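Local coordinates for protein CG8862 (Drosophila melanogaster, PDB 3ISM) that probably cuts DNA and RNA without strict sequence preference, as a magnesium-dependent mitochondrial endonuclease of the EndoG type, and is caught here in complex with its inhibitor, at residues Y191-G196 against L238-I243; L203-Y208 against I243-L248. One frame throughout, in Å; residues are numbered along the deposited sequence.

Contact 1 (Y191-G196 against L238-I243); sequences YKVIVG and LFFDQI
Val195 sets its CG2 methyl almost squarely over the centre of the Phe240 ring, 3.5 Å from the centroid and 7° off the ring normal. With CG2 opposite the carbonyl carbon and CG1 opposite the backbone N (chi1 163°), Val195 gives CG2 to this CH-pi contact and CG1 to Ile243 CD1, met tip to tip at 4.1 Å. The same ring turns its edge to the strand: Val193 O lies in the ring plane, 3.5 Å from Phe240 CE2. In this His-Me finger nuclease, residues 191-196 belong to a central strand of the large mixed sheet, and the loop after helix 228-235 lays its two phenylalanines on one face of it. Were Phe240 an alanine, Val195 CG2 would probably lose the ring face it sits on, and Phe54, whose ring meets this one edge-to-face, would be left without that partner. Farther along, Val193 CG2 sits over the rim of a face of Phe239, while Tyr191 CZ approaches Phe239 CZ at 3.6 Å, the ring planes inclined at 55°. Phe240 opens a type I turn that ends at Ile243; between them Asp241 and Gln242 are exposed, joined by a 2.8 Å hydrogen bond from Gln242 NE2 to Asp241 OD1.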
loop_
_atom_site.group_PDB
_atom_site.type_symbol
_atom_site.label_atom_id
_atom_site.label_comp_id
_atom_site.label_asym_id
_atom_site.label_seq_id
_atom_site.Cartn_x
_atom_site.Cartn_y
_atom_site.Cartn_z
ATOM N N TYR B 191 1.600 -6.330 -13.721
ATOM C CA TYR B 191 1.080 -7.623 -14.181
ATOM C C TYR B 191 0.060 -7.415 -15.283
ATOM O O TYR B 191 -0.515 -6.338 -15.403
ATOM C CB TYR B 191 0.390 -8.406 -13.041
ATOM C CG TYR B 191 -0.772 -7.662 -12.428
ATOM C CD1 TYR B 191 -2.024 -7.617 -13.051
ATOM C CD2 TYR B 191 -0.614 -6.984 -11.230
ATOM C CE1 TYR B 191 -3.070 -6.897 -12.505
ATOM C CE2 TYR B 191 -1.649 -6.279 -10.660
ATOM C CZ TYR B 191 -2.864 -6.234 -11.303
ATOM O OH TYR B 191 -3.866 -5.522 -10.724
ATOM N N LYS B 192 -0.176 -8.474 -16.052
ATOM C CA LYS B 192 -1.371 -8.600 -16.880
ATOM C C LYS B 192 -1.924 -9.987 -16.640
ATOM O O LYS B 192 -1.199 -10.974 -16.731
ATOM C CB LYS B 192 -1.063 -8.418 -18.368
ATOM C CG LYS B 192 -0.859 -6.958 -18.780
ATOM C CD LYS B 192 -0.751 -6.849 -20.296
ATOM C CE LYS B 192 -0.434 -5.417 -20.759
ATOM N NZ LYS B 192 -1.577 -4.493 -20.531
ATOM N N VAL B 193 -3.207 -10.056 -16.321
ATOM C CA VAL B 193 -3.881 -11.331 -16.164
ATOM C C VAL B 193 -4.992 -11.363 -17.204
ATOM O O VAL B 193 -5.816 -10.461 -17.255
ATOM C CB VAL B 193 -4.407 -11.554 -14.705
ATOM C CG1 VAL B 193 -5.130 -12.909 -14.598
ATOM C CG2 VAL B 193 -3.248 -11.508 -13.705
ATOM N N ILE B 194 -4.988 -12.414 -18.029
ATOM C CA ILE B 194 -5.691 -12.441 -19.313
ATOM C C ILE B 194 -6.537 -13.717 -19.476
ATOM O O ILE B 194 -6.070 -14.814 -19.175
ATOM C CB ILE B 194 -4.645 -12.420 -20.472
ATOM C CG1 ILE B 194 -3.644 -11.260 -20.313
ATOM C CG2 ILE B 194 -5.316 -12.404 -21.833
ATOM C CD1 ILE B 194 -2.221 -11.623 -20.741
ATOM N N VAL B 195 -7.766 -13.583 -19.963
ATOM C CA VAL B 195 -8.567 -14.748 -20.309
ATOM C C VAL B 195 -9.067 -14.609 -21.737
ATOM O O VAL B 195 -9.703 -13.615 -22.077
ATOM C CB VAL B 195 -9.769 -14.946 -19.324
ATOM C CG1 VAL B 195 -10.845 -15.882 -19.902
ATOM C CG2 VAL B 195 -9.286 -15.460 -17.980
ATOM N N GLY B 196 -8.759 -15.602 -22.570
ATOM C CA GLY B 196 -9.287 -15.668 -23.929
ATOM C C GLY B 196 -10.393 -16.697 -24.024
ATOM O O GLY B 196 -10.316 -17.762 -23.407
ATOM N N LEU B 238 -8.579 -10.336 -6.498
ATOM C CA LEU B 238 -8.932 -11.605 -7.141
ATOM C C LEU B 238 -9.398 -11.358 -8.572
ATOM O O LEU B 238 -10.339 -10.589 -8.814
ATOM C CB LEU B 238 -9.996 -12.368 -6.340
ATOM C CG LEU B 238 -9.639 -12.804 -4.908
ATOM C CD1 LEU B 238 -10.924 -13.149 -4.151
ATOM C CD2 LEU B 238 -8.651 -13.982 -4.861
ATOM N N PHE B 239 -8.745 -12.024 -9.519
ATOM C CA PHE B 239 -9.035 -11.833 -10.947
ATOM C C PHE B 239 -9.957 -12.917 -11.462
ATOM O O PHE B 239 -9.852 -14.092 -11.057
ATOM C CB PHE B 239 -7.735 -11.780 -11.778
ATOM C CG PHE B 239 -6.709 -10.833 -11.227
ATOM C CD1 PHE B 239 -6.876 -9.452 -11.340
ATOM C CD2 PHE B 239 -5.584 -11.317 -10.577
ATOM C CE1 PHE B 239 -5.928 -8.568 -10.811
ATOM C CE2 PHE B 239 -4.637 -10.450 -10.036
ATOM C CZ PHE B 239 -4.804 -9.063 -10.171
ATOM N N PHE B 240 -10.886 -12.514 -12.332
ATOM C CA PHE B 240 -11.802 -13.447 -12.967
ATOM C C PHE B 240 -12.483 -14.343 -11.922
ATOM O O PHE B 240 -12.597 -15.566 -12.093
ATOM C CB PHE B 240 -11.056 -14.245 -14.057
ATOM C CG PHE B 240 -10.454 -13.363 -15.137
ATOM C CD1 PHE B 240 -11.225 -12.945 -16.225
ATOM C CD2 PHE B 240 -9.141 -12.918 -15.047
ATOM C CE1 PHE B 240 -10.689 -12.121 -17.199
ATOM C CE2 PHE B 240 -8.600 -12.093 -16.022
ATOM C CZ PHE B 240 -9.372 -11.691 -17.099
ATOM N N ASP B 241 -12.942 -13.704 -10.841
ATOM C CA ASP B 241 -13.606 -14.387 -9.723
ATOM C C ASP B 241 -14.858 -15.181 -10.109
ATOM O O ASP B 241 -15.226 -16.114 -9.398
ATOM C CB ASP B 241 -13.882 -13.416 -8.540
ATOM C CG ASP B 241 -14.934 -12.332 -8.860
ATOM O OD1 ASP B 241 -15.961 -12.639 -9.503
ATOM O OD2 ASP B 241 -14.738 -11.156 -8.445
ATOM N N GLN B 242 -15.493 -14.830 -11.232
ATOM C CA GLN B 242 -16.643 -15.595 -11.746
ATOM C C GLN B 242 -16.249 -16.921 -12.413
ATOM O O GLN B 242 -17.094 -17.780 -12.623
ATOM C CB GLN B 242 -17.497 -14.756 -12.716
ATOM C CG GLN B 242 -18.120 -13.490 -12.106
ATOM C CD GLN B 242 -19.061 -13.797 -10.959
ATOM O OE1 GLN B 242 -20.141 -14.355 -11.162
ATOM N NE2 GLN B 242 -18.653 -13.442 -9.746
ATOM N N ILE B 243 -14.970 -17.083 -12.742
ATOM C CA ILE B 243 -14.462 -18.347 -13.288
ATOM C C ILE B 243 -13.830 -19.216 -12.195
ATOM O O ILE B 243 -12.894 -18.791 -11.526
ATOM C CB ILE B 243 -13.393 -18.100 -14.378
ATOM C CG1 ILE B 243 -13.906 -17.096 -15.413
ATOM C CG2 ILE B 243 -12.971 -19.424 -15.047
ATOM C CD1 ILE B 243 -12.873 -16.680 -16.460
#

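Contact 2 (L203-Y208 against I243-L248); sequences LHMESY and INRKQL
Met205 and Leu248 meet at an oblique angle, Leu248 CD1 lying 3.8 Å from Met205 CB and 4.0 Å from Met205 SD. The other branch of Leu248 goes to the start of the strand, where CD2 packs on Leu203 CB at 3.8 Å; the leucine thus straddles two side chains that leave the same face of strand 203-211. Met205 runs out extended, with CG opposite the backbone N (chi1 180°), and bends only at its last torsion, chi3 -78°. That course carries SD over one face of the Arg245 guanidinium and brings Met205 CE to 3.9 Å from Arg245 NE. A bend at chi2 (-98°) turns the Arg245 chain and lays its guanidinium beside Met205. Leu203 completes the row, its CD1 4.1 Å from Ile243 CD1. The loop being packed here leads into the short strand 250-251, which lines up parallel to 203-211 and extends the mixed sheet of the nuclease fold; backbone hydrogen bonds of Leu203 with Thr249 and of Met205 with Thr250 begin that pairing. The arginine's charge is met on the helix side, where NH2 makes a salt bridge to Glu232 and NH1 one to Glu229, both on helix 228-235. Two carboxylates pulling on the terminal nitrogens are likely to fix the rotation of the guanidinium and to offset its charge, consistent with one of its faces lying against a thioether among otherwise aliphatic contacts.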
loop_
_atom_site.group_PDB
_atom_site.type_symbol
_atom_site.label_atom_id
_atom_site.label_comp_id
_atom_site.label_asym_id
_atom_site.label_seq_id
_atom_site.Cartn_x
_atom_site.Cartn_y
_atom_site.Cartn_z
ATOM N N LEU B 203 -12.081 -21.714 -22.068
ATOM C CA LEU B 203 -11.471 -20.521 -21.531
ATOM C C LEU B 203 -9.983 -20.781 -21.288
ATOM O O LEU B 203 -9.604 -21.829 -20.770
ATOM C CB LEU B 203 -12.196 -20.099 -20.254
ATOM C CG LEU B 203 -13.711 -19.849 -20.377
ATOM C CD1 LEU B 203 -14.327 -19.489 -19.030
ATOM C CD2 LEU B 203 -14.027 -18.769 -21.400
ATOM N N HIS B 204 -9.144 -19.827 -21.688
ATOM C CA HIS B 204 -7.698 -19.959 -21.550
ATOM C C HIS B 204 -7.141 -18.750 -20.835
ATOM O O HIS B 204 -7.374 -17.621 -21.259
ATOM C CB HIS B 204 -7.024 -20.073 -22.917
ATOM C CG HIS B 204 -7.591 -21.154 -23.778
ATOM N ND1 HIS B 204 -6.971 -22.372 -23.945
ATOM C CD2 HIS B 204 -8.735 -21.209 -24.498
ATOM C CE1 HIS B 204 -7.699 -23.126 -24.750
ATOM N NE2 HIS B 204 -8.772 -22.440 -25.105
ATOM N N MET B 205 -6.385 -18.986 -19.775
ATOM C CA MET B 205 -5.791 -17.885 -19.001
ATOM C C MET B 205 -4.280 -17.752 -19.189
ATOM O O MET B 205 -3.570 -18.749 -19.271
ATOM C CB MET B 205 -6.116 -18.042 -17.521
ATOM C CG MET B 205 -5.537 -16.956 -16.644
ATOM S SD MET B 205 -6.045 -17.134 -14.947
ATOM C CE MET B 205 -7.716 -16.499 -15.005
ATOM N N GLU B 206 -3.807 -16.515 -19.263
ATOM C CA GLU B 206 -2.378 -16.207 -19.218
ATOM C C GLU B 206 -2.153 -15.150 -18.147
ATOM O O GLU B 206 -2.998 -14.293 -17.930
ATOM C CB GLU B 206 -1.875 -15.664 -20.577
ATOM C CG GLU B 206 -2.004 -16.629 -21.739
ATOM C CD GLU B 206 -1.350 -16.130 -23.026
ATOM O OE1 GLU B 206 -0.756 -15.026 -23.047
ATOM O OE2 GLU B 206 -1.442 -16.849 -24.031
ATOM N N SER B 207 -1.015 -15.213 -17.463
ATOM C CA SER B 207 -0.668 -14.150 -16.523
ATOM C C SER B 207 0.831 -13.928 -16.458
ATOM O O SER B 207 1.612 -14.885 -16.424
ATOM C CB SER B 207 -1.246 -14.412 -15.124
ATOM O OG SER B 207 -0.884 -15.684 -14.652
ATOM N N TYR B 208 1.208 -12.651 -16.428
ATOM C CA TYR B 208 2.594 -12.215 -16.517
ATOM C C TYR B 208 2.863 -11.215 -15.406
ATOM O O TYR B 208 1.980 -10.444 -15.047
ATOM C CB TYR B 208 2.852 -11.514 -17.856
ATOM C CG TYR B 208 2.579 -12.362 -19.072
ATOM C CD1 TYR B 208 3.618 -12.995 -19.745
ATOM C CD2 TYR B 208 1.276 -12.524 -19.556
ATOM C CE1 TYR B 208 3.370 -13.776 -20.860
ATOM C CE2 TYR B 208 1.019 -13.301 -20.663
ATOM C CZ TYR B 208 2.067 -13.918 -21.314
ATOM O OH TYR B 208 1.810 -14.702 -22.398
ATOM N N ILE B 243 -14.970 -17.083 -12.742
ATOM C CA ILE B 243 -14.462 -18.347 -13.288
ATOM C C ILE B 243 -13.830 -19.216 -12.195
ATOM O O ILE B 243 -12.894 -18.791 -11.526
ATOM C CB ILE B 243 -13.393 -18.100 -14.378
ATOM C CG1 ILE B 243 -13.906 -17.096 -15.413
ATOM C CG2 ILE B 243 -12.971 -19.424 -15.047
ATOM C CD1 ILE B 243 -12.873 -16.680 -16.460
ATOM N N ASN B 244 -14.355 -20.423 -12.015
ATOM C CA ASN B 244 -13.681 -21.464 -11.229
ATOM C C ASN B 244 -12.444 -21.913 -12.031
ATOM O O ASN B 244 -12.560 -22.281 -13.197
ATOM C CB ASN B 244 -14.664 -22.624 -10.984
ATOM C CG ASN B 244 -14.041 -23.824 -10.266
ATOM O OD1 ASN B 244 -12.965 -23.750 -9.668
ATOM N ND2 ASN B 244 -14.749 -24.946 -10.316
ATOM N N ARG B 245 -11.270 -21.880 -11.401
ATOM C CA ARG B 245 -10.006 -22.202 -12.085
ATOM C C ARG B 245 -9.949 -23.656 -12.561
ATOM O O ARG B 245 -9.146 -24.000 -13.437
ATOM C CB ARG B 245 -8.798 -21.904 -11.183
ATOM C CG ARG B 245 -8.649 -20.449 -10.766
ATOM C CD ARG B 245 -7.648 -19.672 -11.623
ATOM N NE ARG B 245 -7.957 -18.248 -11.571
ATOM C CZ ARG B 245 -7.380 -17.363 -10.763
ATOM N NH1 ARG B 245 -6.407 -17.728 -9.935
ATOM N NH2 ARG B 245 -7.763 -16.096 -10.810
ATOM N N LYS B 246 -10.809 -24.498 -11.986
ATOM C CA LYS B 246 -10.928 -25.888 -12.398
ATOM C C LYS B 246 -11.673 -26.022 -13.721
ATOM O O LYS B 246 -11.706 -27.103 -14.309
ATOM C CB LYS B 246 -11.622 -26.717 -11.314
ATOM C CG LYS B 246 -10.801 -26.867 -10.040
ATOM C CD LYS B 246 -11.370 -27.967 -9.149
ATOM C CE LYS B 246 -10.457 -28.257 -7.964
ATOM N NZ LYS B 246 -10.325 -27.069 -7.072
ATOM N N GLN B 247 -12.271 -24.927 -14.187
ATOM C CA GLN B 247 -12.973 -24.944 -15.477
ATOM C C GLN B 247 -12.226 -24.213 -16.599
ATOM O O GLN B 247 -12.747 -24.070 -17.703
ATOM C CB GLN B 247 -14.402 -24.412 -15.334
ATOM C CG GLN B 247 -15.421 -25.505 -15.069
ATOM C CD GLN B 247 -16.764 -24.957 -14.619
ATOM O OE1 GLN B 247 -16.833 -23.964 -13.885
ATOM N NE2 GLN B 247 -17.843 -25.607 -15.055
ATOM N N LEU B 248 -11.013 -23.748 -16.310
ATOM C CA LEU B 248 -10.144 -23.234 -17.355
ATOM C C LEU B 248 -9.643 -24.428 -18.165
ATOM O O LEU B 248 -9.619 -25.559 -17.669
ATOM C CB LEU B 248 -8.969 -22.456 -16.764
ATOM C CG LEU B 248 -9.296 -21.076 -16.194
ATOM C CD1 LEU B 248 -8.108 -20.472 -15.454
ATOM C CD2 LEU B 248 -9.804 -20.135 -17.290
#

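Overall arrangement
Contact 1 is a buried core contact and contact 2, about 7 Å away between centres, is only partly buried and lies farther from the centre of the chain. Both press the same loop, between helix 228-235 and strand 250-251, onto neighbouring antiparallel strands of the mixed sheet, which are joined by backbone bonds such as Ile194 N to Glu206 O, 2.7 Å. The segments alternate along the chain, and Ile243 belongs to both contacts. Aromatic rings against valines dominate the inner contact, whereas the outer one combines aliphatic and thioether packing with an arginine tied to helix 228-235. A weak hydrogen bond from Arg245 NH2 to Phe239 O links the two within the loop.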